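Local atomic coordinates of calcium dodecin (Mycobacterium tuberculosis, PDB entry 3ONR), a protein that binds calcium ions between the subunits of a hollow spherical dodecamer and may also sequester other small ligands. Residues T16-A21 with I42-A47. The protein carries 2 engineered substitutions. Numbering follows the deposited sequence.
Sequences TSWEQA and IEQDMA. With CA (calcium ion), chain M.
W18, in the first turn of helix 18-32, is joined to strand 38-48 by a single hydrogen bond, a worked example of an indole pinning a helix to a sheet. Its NE1 donates to D45 O at 2.9 Å; the carbonyl oxygen lies close to the ring plane, while the donor is tilted 32° from the carbonyl plane.

Apolar contacts flank that bond. Q44 lies across one face of the indole, its CB forming a CH-pi contact 4.0 Å from the centroid of the five-membered ring. M46 approaches the six-membered ring obliquely: its CG comes to 3.7 Å from W18 CZ2, and its side chain, bent at chi2 (147°) and chi3 (76°), brings SD into a Met-aromatic contact. Y56 of strand 54-65 meets the same indole edge-to-face.

A cap and a metal site mark the helix start. S17 is the N-cap, its OG accepting from Q20 N at 2.9 Å. Next to W18, E19 turns its carboxylate to the calcium, which it holds through both oxygens, OE1 at 2.4 Å and OE2 at 2.6 Å. Two waters also bind the ion, and E19 residues of two neighbouring subunits share it, a site formed where three subunits of the dodecin sphere meet.

The neighbouring subunit whose E19 OE2 accepts from W18 N also extends the sheet, pairing antiparallel with D45 and M46. The indole N-H, buried with its ring, is satisfied by a strand backbone, which, with Q44 and M46 packed against the ring, helps hold its rotation and ties the calcium-bearing helix start to a strand at a subunit interface.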
# COMPACT_ATOMS: atom_id res chain seq x y z
N THR A 16 -24.25 3.56 -16.90
CA THR A 16 -25.21 3.70 -15.82
C THR A 16 -24.60 3.81 -14.42
O THR A 16 -24.79 4.82 -13.71
CB THR A 16 -26.16 2.51 -15.86
OG1 THR A 16 -26.73 2.41 -17.18
CG2 THR A 16 -27.32 2.63 -14.84
N SER A 17 -23.88 2.77 -14.02
CA SER A 17 -23.41 2.62 -12.66
C SER A 17 -22.21 1.71 -12.60
O SER A 17 -22.03 0.85 -13.48
CB SER A 17 -24.47 2.03 -11.72
OG SER A 17 -24.89 0.72 -12.12
N TRP A 18 -21.44 1.82 -11.52
CA TRP A 18 -20.34 0.84 -11.30
C TRP A 18 -20.97 -0.55 -11.02
O TRP A 18 -20.38 -1.59 -11.39
CB TRP A 18 -19.45 1.28 -10.13
CG TRP A 18 -18.47 2.35 -10.60
CD1 TRP A 18 -17.52 2.22 -11.58
CD2 TRP A 18 -18.33 3.65 -10.08
NE1 TRP A 18 -16.80 3.38 -11.72
CE2 TRP A 18 -17.30 4.29 -10.82
CE3 TRP A 18 -19.03 4.40 -9.09
CZ2 TRP A 18 -16.94 5.62 -10.62
CZ3 TRP A 18 -18.63 5.75 -8.89
CH2 TRP A 18 -17.56 6.30 -9.63
N GLU A 19 -22.13 -0.60 -10.35
CA GLU A 19 -22.83 -1.94 -10.14
C GLU A 19 -23.15 -2.63 -11.45
O GLU A 19 -22.96 -3.86 -11.59
CB GLU A 19 -24.16 -1.72 -9.39
CG GLU A 19 -23.95 -1.49 -7.85
CD GLU A 19 -23.66 -0.03 -7.51
OE1 GLU A 19 -23.57 0.80 -8.45
OE2 GLU A 19 -23.62 0.31 -6.28
N GLN A 20 -23.66 -1.86 -12.42
CA GLN A 20 -24.01 -2.41 -13.74
C GLN A 20 -22.74 -2.84 -14.53
O GLN A 20 -22.70 -3.90 -15.16
CB GLN A 20 -24.78 -1.39 -14.57
CG GLN A 20 -25.26 -2.09 -15.91
CD GLN A 20 -25.81 -1.09 -16.85
OE1 GLN A 20 -25.10 -0.57 -17.73
NE2 GLN A 20 -27.09 -0.79 -16.69
N ALA A 21 -21.72 -2.00 -14.49
CA ALA A 21 -20.42 -2.33 -15.10
C ALA A 21 -19.91 -3.64 -14.47
O ALA A 21 -19.53 -4.60 -15.19
CB ALA A 21 -19.44 -1.18 -14.87
N ILE A 42 -11.15 -4.03 -7.34
CA ILE A 42 -9.74 -3.59 -7.25
C ILE A 42 -9.64 -2.08 -7.52
O ILE A 42 -8.91 -1.36 -6.82
CB ILE A 42 -8.85 -4.33 -8.32
CG1 ILE A 42 -9.09 -5.87 -8.19
CG2 ILE A 42 -7.31 -4.10 -8.11
CD1 ILE A 42 -8.84 -6.41 -6.75
N GLU A 43 -10.37 -1.62 -8.54
CA GLU A 43 -10.29 -0.16 -8.90
C GLU A 43 -11.56 0.28 -9.57
O GLU A 43 -12.26 -0.52 -10.15
CB GLU A 43 -9.05 0.05 -9.84
CG GLU A 43 -8.80 1.53 -10.13
CD GLU A 43 -7.46 1.76 -10.87
OE1 GLU A 43 -7.46 1.84 -12.13
OE2 GLU A 43 -6.41 1.88 -10.18
N GLN A 44 -11.88 1.59 -9.49
CA GLN A 44 -13.01 2.17 -10.22
C GLN A 44 -12.50 3.47 -10.85
O GLN A 44 -11.60 4.19 -10.34
CB GLN A 44 -14.16 2.52 -9.25
CG GLN A 44 -14.83 1.28 -8.69
CD GLN A 44 -15.71 1.60 -7.52
OE1 GLN A 44 -16.94 1.58 -7.63
NE2 GLN A 44 -15.08 1.99 -6.43
N ASP A 45 -13.05 3.72 -12.01
CA ASP A 45 -12.77 4.99 -12.66
C ASP A 45 -13.94 5.39 -13.54
O ASP A 45 -14.98 4.68 -13.63
CB ASP A 45 -11.39 5.04 -13.39
CG ASP A 45 -11.33 4.22 -14.70
OD1 ASP A 45 -10.20 3.99 -15.23
OD2 ASP A 45 -12.42 3.90 -15.22
N MET A 46 -13.79 6.56 -14.14
CA MET A 46 -14.70 7.00 -15.19
C MET A 46 -13.92 7.47 -16.40
O MET A 46 -12.89 8.17 -16.28
CB MET A 46 -15.61 8.12 -14.72
CG MET A 46 -16.46 7.73 -13.57
SD MET A 46 -16.68 9.21 -12.55
CE MET A 46 -17.82 10.02 -13.52
N ALA A 47 -14.39 7.07 -17.58
CA ALA A 47 -13.91 7.66 -18.81
C ALA A 47 -14.90 8.71 -19.25
O ALA A 47 -16.12 8.56 -19.08
CB ALA A 47 -13.76 6.58 -19.87
CA CA M . -23.49 2.81 -7.10
O HOH W 1 -25.77 2.96 -7.74
O HOH W 2 -21.24 2.51 -6.56